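TRAP dicarboxylate transporter, DctP subunit (Ochrobactrum anthropi, PDB 4P47) probably binds an organic acid in the periplasm for delivery to a TRAP transporter, its ligand pocket being occupied by a C-terminus in this crystal. Local coordinates at residues L110-N115 / E299-L304; P180-N185 / K309-K314. One frame throughout, in Å; residues are numbered along the deposited sequence.

Contact 1: L110-N115 / E299-L304; sequences LPFLFN and EETTRL
Phe-112 meets the helix segment 299-304 obliquely, with CD1 toward Thr-301 and CZ at Leu-304. Its backbone has a positive phi (56°), unusual for a residue with a CB, and CB leaves the loop in the direction of the helix. CG is swung beside the backbone N and opposite the carbonyl carbon (chi1 -56°), which carries the ring out toward Thr-301 and Leu-304. Going out from there, CD1 comes to 4.0 Å from Thr-301 CG2, and CE1 to 4.2 Å from Leu-304 CD1. The outermost atom, CZ, makes the tightest touch, 3.7 Å from Leu-304 CB, and CE2 comes back along the other flank to 3.9 Å from that same CB. A flat aromatic thus touches both helix residues at once. Thr-301 suits its position because its methyl is turned to the ring while its OG1 makes a weak hydrogen bond to Thr-297 O, just before the helix begins. Leu-304 adds branched bulk and also touches Leu-187 and Leu-296.

At the other end of the loop segment, Asn-115 OD1 lies 4.2 Å from Thr-301 CG2, a mere van der Waals neighbour. The polar link here is indirect: a water lies 3.1 Å from Thr-302 OG1 and accepts a weak bond from Asn-115 ND2 at 3.4 Å. Asparagine fits this partly exposed end, where its amide can turn to the water. The loop, which follows strand 90-94 and leads to helix 117-125, thus docks on helix 298-312 without a direct hydrogen bond between the two segments. Apolar shape governs the ring, while the Phe-112 backbone is held by hydrogen bonds from Arg-305 NH2 to its O and with His-235.

Contact 2: P180-N185 / K309-K314; sequences PVALFN and KPIIDK
Ala-182 puts its single methyl against Ile-311, CB to CG2 at 3.9 Å, and has more surface buried by the contact than any other residue. A side chain this short lets the backbones come near, with the CA atoms of Ala-182 and Ile-311 6.9 Å apart. Ile-311 presents CG2 because that branch stands opposite its own backbone N, and the methyl also lies 3.9 Å from Ala-182 O. Branching at CB suits the residue to this place: one methyl sits directly on the alanine while the CG1 arm runs off beside the backbone N.

Helix 178-186 is the connection of a beta-alpha-beta crossover, running between the neighbouring parallel strands 171-173 and 190-192, and helix 298-312 packs across it near its own C-terminal end. That end is kinked: proline has no N-H to give at 310, and the N of Ile-311 also makes no bond to the turn before, although a salt bridge from Lys-309 NZ to Asp-313 OD2 (2.9 Å) spans the same turn.

Ile-312 comes next in buried surface after Ala-182. Its CG1-CD1 arm carries the touch, CD1 coming to 4.4 Å from Leu-183 CA, and the same side chain also packs on Leu-110 and Pro-111. A purely apolar chain suits such a partly buried seat between a helix and a loop. Beyond the two segments, Phe-315 lies against Ala-182, while the ring of Phe-184 packs edge-to-face with His-235.

In the fold
Contacts 1 and 2 have centres about 13 Å apart on the same side of the chain's centre, and both use helix 298-312, whose earlier turns serve contact 1 and whose C-terminal part serves contact 2. Their segments alternate along the chain: 110-115, 180-185, 299-304, 309-314. They also touch. Ile-312 CG1 lies 3.6 Å from Pro-111 CG, and Leu-183 CD1 meets Pro-111 CB at 3.9 Å and Phe-112 CE2 at 4.2 Å. One apolar layer therefore joins the loop leading to helix 117-125, the crossover helix 178-186 and the late helix 298-312, packing pieces far apart in sequence together within the solute-binding fold.

Contact 1: L110-N115 / E299-L304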
loop_
_atom_site.group_PDB
_atom_site.type_symbol
_atom_site.label_atom_id
_atom_site.label_comp_id
_atom_site.label_asym_id
_atom_site.label_seq_id
_atom_site.Cartn_x
_atom_site.Cartn_y
_atom_site.Cartn_z
ATOM N N LEU A 110 -8.077 5.740 2.547
ATOM C CA LEU A 110 -9.531 5.673 2.715
ATOM C C LEU A 110 -10.037 4.273 2.388
ATOM O O LEU A 110 -9.472 3.574 1.561
ATOM C CB LEU A 110 -10.227 6.737 1.836
ATOM C CG LEU A 110 -9.931 8.195 2.210
ATOM C CD1 LEU A 110 -10.478 9.137 1.141
ATOM C CD2 LEU A 110 -10.482 8.578 3.586
ATOM N N PRO A 111 -11.106 3.861 3.063
ATOM C CA PRO A 111 -11.542 2.465 2.892
ATOM C C PRO A 111 -12.315 2.083 1.635
ATOM O O PRO A 111 -13.070 2.872 1.040
ATOM C CB PRO A 111 -12.394 2.195 4.142
ATOM C CG PRO A 111 -12.755 3.524 4.685
ATOM C CD PRO A 111 -11.744 4.544 4.194
ATOM N N PHE A 112 -12.128 0.821 1.258
ATOM C CA PHE A 112 -12.879 0.176 0.188
ATOM C C PHE A 112 -12.809 0.911 -1.156
ATOM O O PHE A 112 -13.764 0.887 -1.942
ATOM C CB PHE A 112 -14.348 -0.037 0.605
ATOM C CG PHE A 112 -14.511 -0.819 1.882
ATOM C CD1 PHE A 112 -14.215 -2.177 1.934
ATOM C CD2 PHE A 112 -14.955 -0.204 3.041
ATOM C CE1 PHE A 112 -14.367 -2.888 3.103
ATOM C CE2 PHE A 112 -15.116 -0.928 4.212
ATOM C CZ PHE A 112 -14.809 -2.279 4.239
ATOM N N LEU A 113 -11.670 1.527 -1.462
ATOM C CA LEU A 113 -11.514 2.223 -2.750
ATOM C C LEU A 113 -11.535 1.242 -3.923
ATOM O O LEU A 113 -12.249 1.464 -4.901
ATOM C CB LEU A 113 -10.196 3.014 -2.804
ATOM C CG LEU A 113 -10.017 4.074 -1.712
ATOM C CD1 LEU A 113 -8.696 4.812 -1.889
ATOM C CD2 LEU A 113 -11.165 5.084 -1.678
ATOM N N PHE A 114 -10.733 0.176 -3.843
ATOM C CA PHE A 114 -10.512 -0.707 -4.978
ATOM C C PHE A 114 -10.864 -2.141 -4.652
ATOM O O PHE A 114 -10.640 -2.598 -3.520
ATOM C CB PHE A 114 -9.037 -0.658 -5.414
ATOM C CG PHE A 114 -8.463 0.715 -5.475
ATOM C CD1 PHE A 114 -9.010 1.675 -6.311
ATOM C CD2 PHE A 114 -7.337 1.045 -4.731
ATOM C CE1 PHE A 114 -8.478 2.942 -6.363
ATOM C CE2 PHE A 114 -6.794 2.306 -4.790
ATOM C CZ PHE A 114 -7.370 3.264 -5.616
ATOM N N ASN A 115 -11.364 -2.865 -5.650
ATOM C CA ASN A 115 -11.686 -4.277 -5.483
ATOM C C ASN A 115 -10.645 -5.205 -6.127
ATOM O O ASN A 115 -10.677 -6.420 -5.932
ATOM C CB ASN A 115 -13.098 -4.561 -6.025
ATOM C CG ASN A 115 -14.190 -3.780 -5.272
ATOM O OD1 ASN A 115 -13.910 -2.789 -4.588
ATOM N ND2 ASN A 115 -15.440 -4.228 -5.403
ATOM N N GLU A 299 -21.418 -6.295 -3.880
ATOM C CA GLU A 299 -22.571 -5.687 -3.232
ATOM C C GLU A 299 -22.396 -5.705 -1.710
ATOM O O GLU A 299 -22.802 -4.776 -1.021
ATOM C CB GLU A 299 -23.877 -6.374 -3.697
ATOM C CG GLU A 299 -24.226 -6.121 -5.182
ATOM C CD GLU A 299 -23.462 -7.021 -6.157
ATOM O OE1 GLU A 299 -22.772 -7.961 -5.714
ATOM O OE2 GLU A 299 -23.553 -6.814 -7.391
ATOM N N GLU A 300 -21.744 -6.725 -1.178
ATOM C CA GLU A 300 -21.443 -6.720 0.236
ATOM C C GLU A 300 -20.362 -5.664 0.567
ATOM O O GLU A 300 -20.443 -4.985 1.584
ATOM C CB GLU A 300 -21.011 -8.099 0.691
ATOM C CG GLU A 300 -20.645 -8.129 2.136
ATOM C CD GLU A 300 -21.750 -7.655 3.074
ATOM O OE1 GLU A 300 -22.936 -7.987 2.848
ATOM O OE2 GLU A 300 -21.419 -6.977 4.068
ATOM N N THR A 301 -19.363 -5.524 -0.299
ATOM C CA THR A 301 -18.385 -4.455 -0.154
ATOM C C THR A 301 -19.090 -3.108 -0.135
ATOM O O THR A 301 -18.781 -2.256 0.700
ATOM C CB THR A 301 -17.355 -4.505 -1.281
ATOM O OG1 THR A 301 -16.597 -5.712 -1.139
ATOM C CG2 THR A 301 -16.431 -3.286 -1.217
ATOM N N THR A 302 -20.041 -2.913 -1.040
ATOM C CA THR A 302 -20.764 -1.656 -1.081
ATOM C C THR A 302 -21.523 -1.430 0.219
ATOM O O THR A 302 -21.598 -0.324 0.725
ATOM C CB THR A 302 -21.701 -1.633 -2.291
ATOM O OG1 THR A 302 -20.912 -1.560 -3.477
ATOM C CG2 THR A 302 -22.681 -0.441 -2.255
ATOM N N ARG A 303 -22.116 -2.483 0.757
ATOM C CA ARG A 303 -22.840 -2.390 2.024
ATOM C C ARG A 303 -21.911 -1.915 3.160
ATOM O O ARG A 303 -22.292 -1.083 3.994
ATOM C CB ARG A 303 -23.476 -3.755 2.348
ATOM C CG ARG A 303 -24.565 -3.773 3.404
ATOM C CD ARG A 303 -25.283 -5.158 3.457
ATOM N NE ARG A 303 -26.202 -5.337 2.335
ATOM C CZ ARG A 303 -27.479 -4.955 2.340
ATOM N NH1 ARG A 303 -28.239 -5.140 1.270
ATOM N NH2 ARG A 303 -27.994 -4.392 3.415
ATOM N N LEU A 304 -20.674 -2.418 3.178
ATOM C CA LEU A 304 -19.682 -2.017 4.187
ATOM C C LEU A 304 -19.230 -0.581 3.957
ATOM O O LEU A 304 -19.208 0.243 4.890
ATOM C CB LEU A 304 -18.462 -2.945 4.164
ATOM C CG LEU A 304 -18.761 -4.352 4.654
ATOM C CD1 LEU A 304 -17.592 -5.263 4.354
ATOM C CD2 LEU A 304 -19.085 -4.375 6.136
HETATM O O HOH W 1 -18.189 -2.525 -4.459
#

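Contact 2: P180-N185 / K309-K314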
loop_
_atom_site.group_PDB
_atom_site.type_symbol
_atom_site.label_atom_id
_atom_site.label_comp_id
_atom_site.label_asym_id
_atom_site.label_seq_id
_atom_site.Cartn_x
_atom_site.Cartn_y
_atom_site.Cartn_z
ATOM N N PRO A 180 -7.698 4.166 10.025
ATOM C CA PRO A 180 -8.064 2.791 10.386
ATOM C C PRO A 180 -8.777 2.708 11.733
ATOM O O PRO A 180 -9.634 1.852 11.902
ATOM C CB PRO A 180 -6.714 2.059 10.416
ATOM C CG PRO A 180 -5.677 3.119 10.522
ATOM C CD PRO A 180 -6.246 4.309 9.785
ATOM N N VAL A 181 -8.450 3.577 12.674
ATOM C CA VAL A 181 -9.150 3.548 13.953
ATOM C C VAL A 181 -10.617 3.945 13.751
ATOM O O VAL A 181 -11.519 3.302 14.296
ATOM C CB VAL A 181 -8.462 4.483 14.963
ATOM C CG1 VAL A 181 -9.302 4.641 16.209
ATOM C CG2 VAL A 181 -7.094 3.958 15.336
ATOM N N ALA A 182 -10.866 4.981 12.954
ATOM C CA ALA A 182 -12.239 5.373 12.649
ATOM C C ALA A 182 -12.978 4.235 11.939
ATOM O O ALA A 182 -14.118 3.911 12.271
ATOM C CB ALA A 182 -12.265 6.647 11.785
ATOM N N LEU A 183 -12.314 3.624 10.970
ATOM C CA LEU A 183 -12.900 2.546 10.166
ATOM C C LEU A 183 -13.346 1.382 11.036
ATOM O O LEU A 183 -14.485 0.928 10.961
ATOM C CB LEU A 183 -11.872 2.055 9.139
ATOM C CG LEU A 183 -12.198 0.741 8.429
ATOM C CD1 LEU A 183 -13.494 0.845 7.625
ATOM C CD2 LEU A 183 -11.033 0.345 7.559
ATOM N N PHE A 184 -12.450 0.888 11.876
ATOM C CA PHE A 184 -12.788 -0.315 12.622
ATOM C C PHE A 184 -13.811 -0.036 13.718
ATOM O O PHE A 184 -14.682 -0.867 13.979
ATOM C CB PHE A 184 -11.511 -1.044 13.067
ATOM C CG PHE A 184 -10.968 -1.932 11.969
ATOM C CD1 PHE A 184 -11.446 -3.222 11.816
ATOM C CD2 PHE A 184 -10.082 -1.438 11.034
ATOM C CE1 PHE A 184 -11.003 -4.014 10.759
ATOM C CE2 PHE A 184 -9.643 -2.210 9.980
ATOM C CZ PHE A 184 -10.098 -3.486 9.845
ATOM N N ASN A 185 -13.769 1.153 14.308
ATOM C CA ASN A 185 -14.851 1.541 15.236
ATOM C C ASN A 185 -16.184 1.629 14.504
ATOM O O ASN A 185 -17.197 1.190 15.025
ATOM C CB ASN A 185 -14.551 2.851 15.956
ATOM C CG ASN A 185 -13.660 2.672 17.135
ATOM O OD1 ASN A 185 -14.080 2.210 18.187
ATOM N ND2 ASN A 185 -12.413 3.038 16.984
ATOM N N LYS A 309 -19.302 5.223 5.484
ATOM C CA LYS A 309 -19.146 6.509 4.830
ATOM C C LYS A 309 -19.396 7.722 5.737
ATOM O O LYS A 309 -18.629 8.681 5.689
ATOM C CB LYS A 309 -20.073 6.602 3.619
ATOM C CG LYS A 309 -19.904 7.922 2.879
ATOM C CD LYS A 309 -20.732 7.992 1.609
ATOM C CE LYS A 309 -20.371 9.227 0.780
ATOM N NZ LYS A 309 -20.658 10.500 1.510
ATOM N N PRO A 310 -20.481 7.716 6.530
ATOM C CA PRO A 310 -20.699 8.934 7.333
ATOM C C PRO A 310 -19.568 9.224 8.331
ATOM O O PRO A 310 -19.345 10.384 8.689
ATOM C CB PRO A 310 -22.015 8.653 8.070
ATOM C CG PRO A 310 -22.702 7.584 7.252
ATOM C CD PRO A 310 -21.576 6.745 6.678
ATOM N N ILE A 311 -18.864 8.185 8.765
ATOM C CA ILE A 311 -17.717 8.347 9.646
ATOM C C ILE A 311 -16.518 8.837 8.830
ATOM O O ILE A 311 -15.863 9.808 9.194
ATOM C CB ILE A 311 -17.379 7.018 10.370
ATOM C CG1 ILE A 311 -18.431 6.698 11.436
ATOM C CG2 ILE A 311 -16.019 7.094 11.039
ATOM C CD1 ILE A 311 -19.703 6.057 10.900
ATOM N N ILE A 312 -16.253 8.163 7.719
ATOM C CA ILE A 312 -15.099 8.450 6.874
ATOM C C ILE A 312 -15.170 9.841 6.253
ATOM O O ILE A 312 -14.146 10.444 5.993
ATOM C CB ILE A 312 -14.951 7.351 5.778
ATOM C CG1 ILE A 312 -14.747 5.979 6.433
ATOM C CG2 ILE A 312 -13.821 7.694 4.813
ATOM C CD1 ILE A 312 -13.593 5.912 7.417
ATOM N N ASP A 313 -16.386 10.377 6.074
ATOM C CA ASP A 313 -16.550 11.714 5.512
ATOM C C ASP A 313 -15.852 12.789 6.358
ATOM O O ASP A 313 -15.578 13.882 5.870
ATOM C CB ASP A 313 -18.043 12.077 5.370
ATOM C CG ASP A 313 -18.696 11.454 4.136
ATOM O OD1 ASP A 313 -18.006 11.052 3.172
ATOM O OD2 ASP A 313 -19.945 11.369 4.154
ATOM N N LYS A 314 -15.552 12.488 7.617
ATOM C CA LYS A 314 -14.910 13.454 8.507
ATOM C C LYS A 314 -13.496 13.829 8.072
ATOM O O LYS A 314 -12.986 14.872 8.466
ATOM C CB LYS A 314 -14.852 12.903 9.938
ATOM C CG LYS A 314 -13.737 11.849 10.194
ATOM C CD LYS A 314 -13.644 11.441 11.660
ATOM C CE LYS A 314 -14.931 10.765 12.145
ATOM N NZ LYS A 314 -14.868 10.345 13.587
#